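Local coordinates for hypothetical protein (Bacteroides caccae, PDB 4M8R) that is of unknown function but pairs an N-terminal Ig-like domain with a WD40-like beta-propeller domain, at residues P82-E87 with P176-F181; Q159-L164 with G225-N230; T383-D388 with S412-N417. All blocks are in the same frame, centred on the assembly; numbering follows the deposited sequence.

Contact 1: residues P82-E87 with P176-F181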
ATOM      1  N   PRO A  82      -7.646  27.941   1.993  1.00 32.60           N
ATOM      2  CA  PRO A  82      -8.177  26.683   2.511  1.00 32.24           C
ATOM      3  C   PRO A  82      -7.397  26.048   3.664  1.00 32.67           C
ATOM      4  O   PRO A  82      -6.198  26.291   3.833  1.00 32.60           O
ATOM      5  CB  PRO A  82      -8.100  25.761   1.297  1.00 31.27           C
ATOM      6  CG  PRO A  82      -6.931  26.262   0.530  1.00 30.50           C
ATOM      7  CD  PRO A  82      -6.946  27.750   0.707  1.00 31.96           C
ATOM      8  N   TYR A  83      -8.110  25.229   4.433  1.00 33.19           N
ATOM      9  CA  TYR A  83      -7.519  24.346   5.433  1.00 32.52           C
ATOM     10  C   TYR A  83      -7.110  23.029   4.781  1.00 30.35           C
ATOM     11  O   TYR A  83      -7.335  22.828   3.591  1.00 29.66           O
ATOM     12  CB  TYR A  83      -8.530  24.066   6.554  1.00 33.28           C
ATOM     13  CG  TYR A  83      -8.821  25.256   7.439  1.00 34.44           C
ATOM     14  CD1 TYR A  83      -9.792  26.188   7.090  1.00 35.09           C
ATOM     15  CD2 TYR A  83      -8.127  25.443   8.630  1.00 35.66           C
ATOM     16  CE1 TYR A  83     -10.055  27.283   7.900  1.00 36.50           C
ATOM     17  CE2 TYR A  83      -8.386  26.524   9.446  1.00 37.86           C
ATOM     18  CZ  TYR A  83      -9.353  27.443   9.079  1.00 38.88           C
ATOM     19  OH  TYR A  83      -9.600  28.524   9.900  1.00 41.45           O
ATOM     20  N   ARG A  84      -6.491  22.157   5.573  1.00 30.02           N
ATOM     21  CA  ARG A  84      -6.208  20.756   5.219  1.00 31.28           C
ATOM     22  C   ARG A  84      -5.027  20.533   4.274  1.00 33.60           C
ATOM     23  O   ARG A  84      -4.813  19.412   3.817  1.00 35.69           O
ATOM     24  CB  ARG A  84      -7.461  20.033   4.692  1.00 29.94           C
ATOM     25  CG  ARG A  84      -8.635  20.082   5.656  1.00 30.41           C
ATOM     26  CD  ARG A  84      -9.804  19.228   5.203  1.00 30.82           C
ATOM     27  NE  ARG A  84     -10.782  19.084   6.282  1.00 30.88           N
ATOM     28  CZ  ARG A  84     -11.692  19.994   6.623  1.00 30.94           C
ATOM     29  NH1 ARG A  84     -11.794  21.147   5.970  1.00 30.48           N
ATOM     30  NH2 ARG A  84     -12.512  19.749   7.641  1.00 32.00           N
ATOM     31  N   LYS A  85      -4.243  21.567   3.997  1.00 34.97           N
ATOM     32  CA  LYS A  85      -2.972  21.367   3.311  1.00 36.93           C
ATOM     33  C   LYS A  85      -1.837  21.624   4.292  1.00 34.68           C
ATOM     34  O   LYS A  85      -2.018  22.328   5.278  1.00 34.59           O
ATOM     35  CB  LYS A  85      -2.831  22.299   2.109  1.00 41.62           C
ATOM     36  CG  LYS A  85      -4.082  22.465   1.264  1.00 44.72           C
ATOM     37  CD  LYS A  85      -4.563  21.160   0.662  1.00 47.71           C
ATOM     38  CE  LYS A  85      -5.844  21.383  -0.135  1.00 52.04           C
ATOM     39  NZ  LYS A  85      -6.923  22.032   0.665  1.00 45.98           N
ATOM     40  N   PRO A  86      -0.662  21.043   4.030  1.00 34.98           N
ATOM     41  CA  PRO A  86       0.529  21.429   4.798  1.00 36.18           C
ATOM     42  C   PRO A  86       0.989  22.834   4.449  1.00 34.80           C
ATOM     43  O   PRO A  86       0.442  23.456   3.526  1.00 31.38           O
ATOM     44  CB  PRO A  86       1.587  20.406   4.375  1.00 36.65           C
ATOM     45  CG  PRO A  86       1.089  19.834   3.098  1.00 38.69           C
ATOM     46  CD  PRO A  86      -0.406  19.901   3.138  1.00 36.49           C
ATOM     47  N   GLU A  87       1.977  23.334   5.190  1.00 34.65           N
ATOM     48  CA  GLU A  87       2.573  24.624   4.871  1.00 35.35           C
ATOM     49  C   GLU A  87       3.050  24.594   3.430  1.00 33.38           C
ATOM     50  O   GLU A  87       3.839  23.737   3.061  1.00 33.47           O
ATOM     51  CB  GLU A  87       3.735  24.946   5.799  1.00 39.55           C
ATOM     52  CG  GLU A  87       4.492  26.207   5.408  1.00 42.51           C
ATOM     53  CD  GLU A  87       5.540  26.591   6.425  1.00 48.61           C
ATOM     54  OE1 GLU A  87       5.201  26.670   7.623  1.00 52.55           O
ATOM     55  OE2 GLU A  87       6.698  26.833   6.026  1.00 54.13           O
ATOM     56  N   PRO A 176     -28.621  15.026   3.913  1.00 47.34           N
ATOM     57  CA  PRO A 176     -27.332  14.937   4.580  1.00 45.12           C
ATOM     58  C   PRO A 176     -26.523  16.229   4.501  1.00 43.07           C
ATOM     59  O   PRO A 176     -26.463  16.861   3.440  1.00 40.79           O
ATOM     60  CB  PRO A 176     -26.624  13.817   3.821  1.00 44.36           C
ATOM     61  CG  PRO A 176     -27.213  13.864   2.462  1.00 45.27           C
ATOM     62  CD  PRO A 176     -28.640  14.273   2.648  1.00 47.23           C
ATOM     63  N   PHE A 177     -25.905  16.590   5.626  1.00 42.74           N
ATOM     64  CA  PHE A 177     -25.006  17.737   5.718  1.00 43.09           C
ATOM     65  C   PHE A 177     -23.701  17.368   6.399  1.00 40.84           C
ATOM     66  O   PHE A 177     -23.658  16.450   7.211  1.00 41.60           O
ATOM     67  CB  PHE A 177     -25.663  18.846   6.524  1.00 46.10           C
ATOM     68  CG  PHE A 177     -26.801  19.498   5.817  1.00 49.52           C
ATOM     69  CD1 PHE A 177     -26.581  20.595   5.001  1.00 51.32           C
ATOM     70  CD2 PHE A 177     -28.087  19.008   5.956  1.00 50.84           C
ATOM     71  CE1 PHE A 177     -27.629  21.201   4.341  1.00 53.62           C
ATOM     72  CE2 PHE A 177     -29.136  19.605   5.296  1.00 53.45           C
ATOM     73  CZ  PHE A 177     -28.909  20.704   4.488  1.00 54.60           C
ATOM     74  N   PHE A 178     -22.650  18.114   6.072  1.00 38.97           N
ATOM     75  CA  PHE A 178     -21.362  18.005   6.738  1.00 38.04           C
ATOM     76  C   PHE A 178     -21.073  19.308   7.471  1.00 39.86           C
ATOM     77  O   PHE A 178     -21.086  20.379   6.862  1.00 41.17           O
ATOM     78  CB  PHE A 178     -20.265  17.738   5.707  1.00 36.51           C
ATOM     79  CG  PHE A 178     -18.865  17.767   6.271  1.00 34.28           C
ATOM     80  CD1 PHE A 178     -18.390  16.714   7.039  1.00 33.57           C
ATOM     81  CD2 PHE A 178     -18.020  18.832   6.009  1.00 33.01           C
ATOM     82  CE1 PHE A 178     -17.107  16.734   7.552  1.00 33.24           C
ATOM     83  CE2 PHE A 178     -16.731  18.856   6.516  1.00 32.76           C
ATOM     84  CZ  PHE A 178     -16.271  17.809   7.289  1.00 32.31           C
ATOM     85  N   LEU A 179     -20.850  19.217   8.782  1.00 40.56           N
ATOM     86  CA  LEU A 179     -20.398  20.358   9.570  1.00 40.58           C
ATOM     87  C   LEU A 179     -18.882  20.320   9.660  1.00 37.40           C
ATOM     88  O   LEU A 179     -18.332  19.389  10.228  1.00 35.39           O
ATOM     89  CB  LEU A 179     -20.993  20.322  10.980  1.00 42.83           C
ATOM     90  CG  LEU A 179     -20.386  21.341  11.949  1.00 44.99           C
ATOM     91  CD1 LEU A 179     -20.669  22.761  11.479  1.00 45.57           C
ATOM     92  CD2 LEU A 179     -20.915  21.117  13.355  1.00 48.31           C
ATOM     93  N   ASP A 180     -18.225  21.339   9.113  1.00 37.82           N
ATOM     94  CA  ASP A 180     -16.764  21.407   9.063  1.00 37.82           C
ATOM     95  C   ASP A 180     -16.237  22.038  10.346  1.00 38.27           C
ATOM     96  O   ASP A 180     -16.556  23.184  10.643  1.00 40.52           O
ATOM     97  CB  ASP A 180     -16.332  22.237   7.844  1.00 38.04           C
ATOM     98  CG  ASP A 180     -14.819  22.261   7.633  1.00 38.29           C
ATOM     99  OD1 ASP A 180     -14.054  22.161   8.617  1.00 38.08           O
ATOM    100  OD2 ASP A 180     -14.388  22.391   6.466  1.00 38.39           O
ATOM    101  N   PHE A 181     -15.437  21.294  11.107  1.00 37.84           N
ATOM    102  CA  PHE A 181     -14.893  21.811  12.370  1.00 40.74           C
ATOM    103  C   PHE A 181     -13.955  23.007  12.188  1.00 39.52           C
ATOM    104  O   PHE A 181     -13.896  23.868  13.057  1.00 41.03           O
ATOM    105  CB  PHE A 181     -14.141  20.723  13.160  1.00 42.12           C
ATOM    106  CG  PHE A 181     -15.031  19.702  13.837  1.00 42.39           C
ATOM    107  CD1 PHE A 181     -16.280  20.036  14.346  1.00 43.38           C
ATOM    108  CD2 PHE A 181     -14.575  18.404  14.014  1.00 42.45           C
ATOM    109  CE1 PHE A 181     -17.063  19.084  14.977  1.00 44.36           C
ATOM    110  CE2 PHE A 181     -15.352  17.453  14.652  1.00 43.53           C
ATOM    111  CZ  PHE A 181     -16.598  17.794  15.134  1.00 43.81           C
TER

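Contact 2: residues Q159-L164 with G225-N230. With EDO (1,2-ethanediol), chain G.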
ATOM      1  N   GLN A 159     -13.810   9.171   8.990  1.00 39.25           N
ATOM      2  CA  GLN A 159     -12.478   9.378   9.530  1.00 41.44           C
ATOM      3  C   GLN A 159     -11.656  10.336   8.664  1.00 38.81           C
ATOM      4  O   GLN A 159     -11.722  10.293   7.437  1.00 35.52           O
ATOM      5  CB  GLN A 159     -11.740   8.050   9.729  1.00 47.82           C
ATOM      6  CG  GLN A 159     -11.535   7.220   8.469  1.00 55.61           C
ATOM      7  CD  GLN A 159     -10.531   6.087   8.658  1.00 66.66           C
ATOM      8  OE1 GLN A 159      -9.958   5.914   9.739  1.00 67.12           O
ATOM      9  NE2 GLN A 159     -10.309   5.312   7.596  1.00 70.80           N
ATOM     10  N   LYS A 160     -10.910  11.212   9.337  1.00 38.51           N
ATOM     11  CA  LYS A 160      -9.990  12.184   8.720  1.00 36.92           C
ATOM     12  C   LYS A 160     -10.646  13.413   8.105  1.00 33.96           C
ATOM     13  O   LYS A 160      -9.941  14.288   7.623  1.00 34.75           O
ATOM     14  CB  LYS A 160      -9.061  11.522   7.697  1.00 39.14           C
ATOM     15  CG  LYS A 160      -8.259  10.361   8.254  1.00 43.24           C
ATOM     16  CD  LYS A 160      -7.366   9.764   7.185  1.00 45.90           C
ATOM     17  CE  LYS A 160      -6.540   8.619   7.739  1.00 50.99           C
ATOM     18  NZ  LYS A 160      -5.768   7.955   6.653  1.00 57.77           N
ATOM     19  N   THR A 161     -11.970  13.504   8.126  1.00 32.85           N
ATOM     20  CA  THR A 161     -12.654  14.665   7.558  1.00 31.77           C
ATOM     21  C   THR A 161     -12.673  15.872   8.486  1.00 31.92           C
ATOM     22  O   THR A 161     -12.912  16.989   8.036  1.00 32.69           O
ATOM     23  CB  THR A 161     -14.103  14.328   7.169  1.00 31.67           C
ATOM     24  OG1 THR A 161     -14.811  13.841   8.314  1.00 31.46           O
ATOM     25  CG2 THR A 161     -14.115  13.282   6.074  1.00 31.32           C
ATOM     26  N   TYR A 162     -12.409  15.646   9.770  1.00 33.25           N
ATOM     27  CA  TYR A 162     -12.455  16.695  10.803  1.00 34.24           C
ATOM     28  C   TYR A 162     -13.756  17.488  10.718  1.00 34.17           C
ATOM     29  O   TYR A 162     -13.756  18.712  10.555  1.00 33.83           O
ATOM     30  CB  TYR A 162     -11.221  17.618  10.752  1.00 33.90           C
ATOM     31  CG  TYR A 162     -10.999  18.399  12.037  1.00 35.42           C
ATOM     32  CD1 TYR A 162     -10.806  17.743  13.252  1.00 36.29           C
ATOM     33  CD2 TYR A 162     -10.956  19.791  12.037  1.00 35.82           C
ATOM     34  CE1 TYR A 162     -10.597  18.446  14.428  1.00 36.61           C
ATOM     35  CE2 TYR A 162     -10.746  20.505  13.211  1.00 36.11           C
ATOM     36  CZ  TYR A 162     -10.568  19.827  14.403  1.00 36.82           C
ATOM     37  OH  TYR A 162     -10.357  20.527  15.571  1.00 36.33           O
ATOM     38  N   GLY A 163     -14.855  16.751  10.829  1.00 33.72           N
ATOM     39  CA  GLY A 163     -16.187  17.320  10.874  1.00 34.38           C
ATOM     40  C   GLY A 163     -17.210  16.212  11.026  1.00 35.94           C
ATOM     41  O   GLY A 163     -16.845  15.034  11.096  1.00 36.18           O
ATOM     42  N   LEU A 164     -18.489  16.583  11.064  1.00 36.64           N
ATOM     43  CA  LEU A 164     -19.561  15.630  11.334  1.00 37.22           C
ATOM     44  C   LEU A 164     -20.597  15.611  10.233  1.00 38.17           C
ATOM     45  O   LEU A 164     -21.002  16.657   9.733  1.00 39.18           O
ATOM     46  CB  LEU A 164     -20.253  15.967  12.650  1.00 38.58           C
ATOM     47  CG  LEU A 164     -19.366  15.986  13.891  1.00 39.75           C
ATOM     48  CD1 LEU A 164     -20.134  16.525  15.090  1.00 41.13           C
ATOM     49  CD2 LEU A 164     -18.811  14.603  14.185  1.00 39.78           C
ATOM     50  N   GLY A 225     -17.958  13.622  -2.208  1.00 36.18           N
ATOM     51  CA  GLY A 225     -17.575  15.038  -2.325  1.00 37.03           C
ATOM     52  C   GLY A 225     -16.584  15.515  -1.270  1.00 37.98           C
ATOM     53  O   GLY A 225     -15.854  16.475  -1.489  1.00 39.86           O
ATOM     54  N   LEU A 226     -16.552  14.846  -0.120  1.00 39.79           N
ATOM     55  CA  LEU A 226     -15.582  15.159   0.924  1.00 40.40           C
ATOM     56  C   LEU A 226     -14.227  14.505   0.682  1.00 45.61           C
ATOM     57  O   LEU A 226     -13.195  15.064   1.045  1.00 48.04           O
ATOM     58  CB  LEU A 226     -16.099  14.695   2.283  1.00 40.47           C
ATOM     59  CG  LEU A 226     -17.419  15.301   2.759  1.00 39.95           C
ATOM     60  CD1 LEU A 226     -17.823  14.659   4.074  1.00 40.40           C
ATOM     61  CD2 LEU A 226     -17.307  16.809   2.911  1.00 40.09           C
ATOM     62  N   GLU A 227     -14.221  13.319   0.079  1.00 51.11           N
ATOM     63  CA  GLU A 227     -12.984  12.544  -0.090  1.00 57.58           C
ATOM     64  C   GLU A 227     -12.290  12.896  -1.411  1.00 52.78           C
ATOM     65  O   GLU A 227     -11.865  12.013  -2.152  1.00 52.32           O
ATOM     66  CB  GLU A 227     -13.287  11.036  -0.007  1.00 63.14           C
ATOM     67  CG  GLU A 227     -13.589  10.545   1.403  1.00 74.21           C
ATOM     68  CD  GLU A 227     -12.348  10.511   2.285  1.00 85.23           C
ATOM     69  OE1 GLU A 227     -11.555   9.552   2.153  1.00100.14           O
ATOM     70  OE2 GLU A 227     -12.167  11.434   3.113  1.00 80.77           O
ATOM     71  N   GLN A 228     -12.143  14.191  -1.680  1.00 49.47           N
ATOM     72  CA  GLN A 228     -11.861  14.658  -3.035  1.00 54.23           C
ATOM     73  C   GLN A 228     -11.295  16.098  -3.011  1.00 56.74           C
ATOM     74  O   GLN A 228     -11.841  16.969  -2.331  1.00 56.93           O
ATOM     75  CB  GLN A 228     -13.168  14.512  -3.836  1.00 54.74           C
ATOM     76  CG  GLN A 228     -13.276  15.254  -5.148  1.00 59.50           C
ATOM     77  CD  GLN A 228     -13.630  16.728  -4.995  1.00 60.35           C
ATOM     78  OE1 GLN A 228     -12.978  17.572  -5.594  1.00 62.43           O
ATOM     79  NE2 GLN A 228     -14.658  17.042  -4.201  1.00 57.57           N
ATOM     80  N   SER A 229     -10.210  16.333  -3.758  1.00 55.30           N
ATOM     81  CA  SER A 229      -9.337  17.527  -3.575  1.00 51.22           C
ATOM     82  C   SER A 229      -9.951  18.916  -3.853  1.00 50.99           C
ATOM     83  O   SER A 229      -9.390  19.934  -3.426  1.00 47.43           O
ATOM     84  CB  SER A 229      -8.031  17.371  -4.379  1.00 51.40           C
ATOM     85  OG  SER A 229      -8.281  17.267  -5.768  1.00 50.84           O
ATOM     86  N   ASN A 230     -11.070  18.954  -4.583  1.00 50.89           N
ATOM     87  CA  ASN A 230     -11.849  20.190  -4.778  1.00 51.16           C
ATOM     88  C   ASN A 230     -13.096  20.260  -3.872  1.00 54.17           C
ATOM     89  O   ASN A 230     -14.098  20.897  -4.219  1.00 50.26           O
ATOM     90  CB  ASN A 230     -12.245  20.357  -6.257  1.00 51.87           C
ATOM     91  CG  ASN A 230     -11.213  21.132  -7.059  1.00 54.02           C
ATOM     92  OD1 ASN A 230     -10.902  22.281  -6.745  1.00 52.76           O
ATOM     93  ND2 ASN A 230     -10.685  20.509  -8.107  1.00 52.16           N
TER
HETATM   94  C1  EDO G 505     -12.166  16.155   4.148  1.00 57.87           C
HETATM   95  O1  EDO G 505     -11.119  15.390   3.533  1.00 66.06           O
HETATM   96  C2  EDO G 505     -12.457  17.415   3.343  1.00 55.19           C
HETATM   97  O2  EDO G 505     -13.607  18.044   3.906  1.00 57.35           O

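Contact 3: residues T383-D388 with S412-N417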
ATOM      1  N   THR A 383     -18.272   2.337  21.856  1.00 47.37           N
ATOM      2  CA  THR A 383     -18.414   3.286  22.938  1.00 48.55           C
ATOM      3  C   THR A 383     -19.885   3.572  23.101  1.00 50.22           C
ATOM      4  O   THR A 383     -20.579   3.864  22.130  1.00 49.70           O
ATOM      5  CB  THR A 383     -17.652   4.574  22.636  1.00 48.41           C
ATOM      6  OG1 THR A 383     -16.265   4.255  22.451  1.00 48.67           O
ATOM      7  CG2 THR A 383     -17.804   5.570  23.776  1.00 50.61           C
ATOM      8  N   VAL A 384     -20.355   3.487  24.341  1.00 53.73           N
ATOM      9  CA  VAL A 384     -21.778   3.493  24.631  1.00 54.92           C
ATOM     10  C   VAL A 384     -22.115   4.545  25.677  1.00 55.83           C
ATOM     11  O   VAL A 384     -21.348   4.765  26.612  1.00 56.15           O
ATOM     12  CB  VAL A 384     -22.221   2.106  25.130  1.00 58.36           C
ATOM     13  CG1 VAL A 384     -23.683   2.114  25.544  1.00 61.22           C
ATOM     14  CG2 VAL A 384     -21.977   1.062  24.050  1.00 58.52           C
ATOM     15  N   LEU A 385     -23.270   5.184  25.502  1.00 56.02           N
ATOM     16  CA  LEU A 385     -23.772   6.178  26.433  1.00 58.34           C
ATOM     17  C   LEU A 385     -25.054   5.659  27.087  1.00 61.82           C
ATOM     18  O   LEU A 385     -26.042   5.415  26.397  1.00 60.88           O
ATOM     19  CB  LEU A 385     -24.042   7.489  25.693  1.00 57.93           C
ATOM     20  CG  LEU A 385     -24.404   8.711  26.542  1.00 60.82           C
ATOM     21  CD1 LEU A 385     -23.221   9.190  27.372  1.00 62.46           C
ATOM     22  CD2 LEU A 385     -24.902   9.826  25.643  1.00 59.81           C
ATOM     23  N   PHE A 386     -25.029   5.499  28.414  1.00 68.39           N
ATOM     24  CA  PHE A 386     -26.180   5.015  29.193  1.00 72.83           C
ATOM     25  C   PHE A 386     -26.825   6.130  29.987  1.00 75.52           C
ATOM     26  O   PHE A 386     -26.195   7.148  30.256  1.00 76.80           O
ATOM     27  CB  PHE A 386     -25.754   3.976  30.227  1.00 78.37           C
ATOM     28  CG  PHE A 386     -24.959   2.850  29.664  1.00 80.92           C
ATOM     29  CD1 PHE A 386     -25.580   1.847  28.938  1.00 83.43           C
ATOM     30  CD2 PHE A 386     -23.588   2.787  29.869  1.00 83.95           C
ATOM     31  CE1 PHE A 386     -24.843   0.801  28.414  1.00 84.57           C
ATOM     32  CE2 PHE A 386     -22.844   1.745  29.349  1.00 86.38           C
ATOM     33  CZ  PHE A 386     -23.473   0.748  28.617  1.00 86.91           C
ATOM     34  N   SER A 387     -28.069   5.905  30.395  1.00 77.96           N
ATOM     35  CA  SER A 387     -28.713   6.711  31.428  1.00 81.35           C
ATOM     36  C   SER A 387     -29.283   5.785  32.497  1.00 84.26           C
ATOM     37  O   SER A 387     -29.559   4.615  32.223  1.00 82.77           O
ATOM     38  CB  SER A 387     -29.824   7.572  30.831  1.00 82.06           C
ATOM     39  OG  SER A 387     -30.746   6.783  30.106  1.00 81.11           O
ATOM     40  N   ASP A 388     -29.431   6.313  33.712  1.00 88.37           N
ATOM     41  CA  ASP A 388     -30.096   5.591  34.806  1.00 91.47           C
ATOM     42  C   ASP A 388     -31.576   6.003  34.893  1.00 93.76           C
ATOM     43  O   ASP A 388     -32.479   5.327  34.381  1.00 93.09           O
ATOM     44  CB  ASP A 388     -29.394   5.874  36.140  1.00 95.15           C
ATOM     45  CG  ASP A 388     -29.699   7.266  36.685  1.00 99.10           C
ATOM     46  OD1 ASP A 388     -29.552   8.255  35.930  1.00 96.48           O
ATOM     47  OD2 ASP A 388     -30.091   7.369  37.870  1.00103.68           O
ATOM     48  N   SER A 412     -19.050  11.601  33.442  1.00111.78           N
ATOM     49  CA  SER A 412     -20.281  11.258  34.163  1.00118.02           C
ATOM     50  C   SER A 412     -21.370  12.328  34.006  1.00123.59           C
ATOM     51  O   SER A 412     -22.561  12.007  34.046  1.00123.04           O
ATOM     52  CB  SER A 412     -19.981  11.040  35.648  1.00123.35           C
ATOM     53  OG  SER A 412     -19.090   9.953  35.830  1.00122.71           O
ATOM     54  N   ASP A 413     -20.969  13.592  33.841  1.00128.07           N
ATOM     55  CA  ASP A 413     -21.936  14.687  33.657  1.00124.63           C
ATOM     56  C   ASP A 413     -22.722  14.510  32.351  1.00114.19           C
ATOM     57  O   ASP A 413     -23.920  14.224  32.391  1.00112.19           O
ATOM     58  CB  ASP A 413     -21.264  16.078  33.753  1.00125.54           C
ATOM     59  CG  ASP A 413     -20.098  16.262  32.780  1.00120.56           C
ATOM     60  OD1 ASP A 413     -19.482  15.262  32.350  1.00111.47           O
ATOM     61  OD2 ASP A 413     -19.793  17.425  32.447  1.00121.34           O
HETATM   62  N   MSE A 414     -22.037  14.650  31.214  1.00102.08           N
HETATM   63  CA  MSE A 414     -22.584  14.358  29.884  1.00 93.16           C
HETATM   64  C   MSE A 414     -24.050  14.699  29.708  1.00 88.86           C
HETATM   65  O   MSE A 414     -24.902  13.807  29.738  1.00 88.41           O
HETATM   66  CB  MSE A 414     -22.368  12.866  29.581  1.00 89.90           C
HETATM   67  CG  MSE A 414     -20.914  12.403  29.722  1.00 87.65           C
HETATM   68 SE   MSE A 414     -19.735  13.190  28.345  0.75 80.60          SE
HETATM   69  CE  MSE A 414     -19.840  11.707  27.061  1.00 76.44           C
ATOM     70  N   PRO A 415     -24.367  15.993  29.505  1.00 85.13           N
ATOM     71  CA  PRO A 415     -25.744  16.407  29.215  1.00 83.58           C
ATOM     72  C   PRO A 415     -26.111  16.233  27.730  1.00 77.39           C
ATOM     73  O   PRO A 415     -26.509  17.197  27.067  1.00 76.58           O
ATOM     74  CB  PRO A 415     -25.747  17.883  29.626  1.00 87.30           C
ATOM     75  CG  PRO A 415     -24.357  18.335  29.348  1.00 86.70           C
ATOM     76  CD  PRO A 415     -23.463  17.153  29.618  1.00 85.67           C
ATOM     77  N   TYR A 416     -25.986  15.000  27.233  1.00 72.27           N
ATOM     78  CA  TYR A 416     -26.180  14.680  25.815  1.00 67.18           C
ATOM     79  C   TYR A 416     -26.990  13.398  25.648  1.00 67.04           C
ATOM     80  O   TYR A 416     -26.913  12.494  26.483  1.00 65.37           O
ATOM     81  CB  TYR A 416     -24.833  14.452  25.113  1.00 62.06           C
ATOM     82  CG  TYR A 416     -23.731  15.437  25.434  1.00 61.19           C
ATOM     83  CD1 TYR A 416     -23.845  16.776  25.088  1.00 61.87           C
ATOM     84  CD2 TYR A 416     -22.557  15.018  26.051  1.00 60.49           C
ATOM     85  CE1 TYR A 416     -22.833  17.678  25.370  1.00 63.27           C
ATOM     86  CE2 TYR A 416     -21.535  15.914  26.336  1.00 61.44           C
ATOM     87  CZ  TYR A 416     -21.681  17.240  25.992  1.00 62.70           C
ATOM     88  OH  TYR A 416     -20.676  18.135  26.270  1.00 64.43           O
ATOM     89  N   ASN A 417     -27.743  13.318  24.552  1.00 68.74           N
ATOM     90  CA  ASN A 417     -28.379  12.063  24.120  1.00 69.10           C
ATOM     91  C   ASN A 417     -27.602  11.377  23.001  1.00 64.20           C
ATOM     92  O   ASN A 417     -27.751  10.172  22.787  1.00 63.00           O
ATOM     93  CB  ASN A 417     -29.820  12.306  23.648  1.00 72.71           C
ATOM     94  CG  ASN A 417     -30.828  12.240  24.780  1.00 76.59           C
ATOM     95  OD1 ASN A 417     -30.785  11.332  25.611  1.00 76.20           O
ATOM     96  ND2 ASN A 417     -31.754  13.193  24.807  1.00 80.68           N
TER

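Contact 1: residues P82-E87 with P176-F181
Arg84 points CG away from its own carbonyl carbon (chi1 -56°) and then runs extended from CG to NE, which carries the guanidinium across to Asp180. Asp180 comes from the opposite direction, with CG anti to its backbone N (chi1 -175°). The result is an end-on, two-nitrogen salt bridge between the Ig-like domain, where Arg84 sits in the loop before strand 88-96, and the WD40-like domain, where Asp180 ends strand 173-180. Arg84 NH1 lies 2.9 Å from Asp180 OD2 and approaches it on the syn side, though tilted out of the carboxylate plane. Arg84 NH2 lies 3.0 Å from Asp180 OD1, but it comes from above the carboxylate plane. The two flat groups are therefore not coplanar; their planes are 61° apart.

Both ends have further partners. Arg84 NH2 also donates to the backbone O of Thr161, and Asp180 OD1 accepts the backbone N of Cys182. Asp180 OD2 has a weak hydrogen bond with Tyr231 OH. Together with the salt bridge, the bonds to Thr161 O and Cys182 N restrict the rotation of both groups, and the nearby positive charge probably favours an ionised Asp180. Within the loop 82-87, Lys85 NZ donates to Tyr83 O at 3.1 Å. Phe178 flanks the pair without a polar bond. Its ring presents an edge to the guanidinium, with Phe178 CZ 4.2 Å from Arg84 NH2.

Contact 2: residues Q159-L164 with G225-N230
Thr161 turns its side chain toward the loop 225-230, and its methyl does the touching. At the root, Thr161 CB lies 4.0 Å from C1 of a bound 1,2-ethanediol, probably taken up from the crystallisation liquor. From CB the side chain branches. OG1 sits between the backbone N and the carbonyl carbon (chi1 57°) and bonds back to the O of Leu158, so the hydroxyl is held by the chain just before the segment. That leaves CG2 for the contact. Thr161 CG2 is 4.0 Å from Glu227 OE2 and 4.4 Å from Leu226 CD1. It also meets C1 of the diol.

The segment 159-164 leads into strand 163-170 of a four-stranded antiparallel sheet in the WD40-like domain, a beta-propeller family. The loop 225-230 follows strand 217-221 of another sheet, so the contact joins two sheets of that domain. Phe178 of the neighbouring strand 173-180 touches both Thr161 and Leu226.

Glu227 is the centre of an inverse gamma turn. Its chain bends at chi2 (-72°), which brings the carboxylate to the methyl, and the two side chains cross at about a right angle. The diol has one weak hydrogen bond here, from its O1 to the backbone O of Leu226 at 3.3 Å. Leu226 CD2 lies 4.0 Å from O2 of the diol.

Contact 3: residues T383-D388 with S412-N417
Leu385 makes the apolar part of this contact. It lies on strand 381-387, an inner strand of a four-stranded antiparallel sheet in the WD40-like, beta-propeller domain, and it faces the loop 412-417 that leads to strand 419-422. Its CG is anti to the backbone N (chi1 -172°), and the two methyls at the end of the chain go to different partners. Leu385 CD1 meets the methyl of Met414, a selenomethionine, with Met414 CE at 4.2 Å. The Met414 chain is bent at chi2 (-68°), and its CE ends beside Leu385 CD1. Thr395 on the adjoining strand 394-399 touches both Leu385 and Met414, and Ala132 of strand 128-133 lies against Met414 and Tyr416.

The other branch meets backbone oxygens. Leu385 CD2 is 3.4 Å from Tyr416 O and 4.0 Å from Asn417 O. These are van der Waals contacts of a methyl group with carbonyls. Tyr416 O also takes a weak hydrogen bond from Arg393 NE.

The ring contacts lie within the loop. The selenium of Met414 sits at the edge of the Tyr416 ring, in its plane, and Pro415 CD lies 4.0 Å above one face of it, offset toward the rim.

Two weak bonds lie within the loop: Met414 N to Asp413 OD1 at 2.9 Å, and Tyr416 N to Met414 O across the inverse gamma turn centred on Pro415. The polar ends of Tyr416 and Asn417 have partners outside the loop: Tyr416 OH bonds Glu130 OE1, and Asn417 OD1 bonds Arg393 NH2.

Between the two segments the contact rests on one branched side chain against a methyl and two carbonyls. It is thus of van der Waals type and carries no directional bond; Glu130 and Arg393 supply the polar partners of Tyr416 and Asn417.

Contacts 1 and 2 are neighbours, with centres 7 Å apart. Their segments alternate along the chain, and strands 163-170 and 173-180 lie side by side in one antiparallel sheet. They also touch directly: Leu179 N is 2.7 Å from Leu164 O, a probable hydrogen bond. Contact 3 comes later in the chain and lies about 28 Å from each of the others, centre to centre. It sets strand 381-387 of another four-stranded sheet against the loop that leads to strand 419-422 of a further one. Contact 1 joins the Ig-like domain to the WD40-like domain, whereas contacts 2 and 3 both lie inside the latter. Contact 1 meets the sheet that holds strands 163-170 and 173-180, far from contact 3.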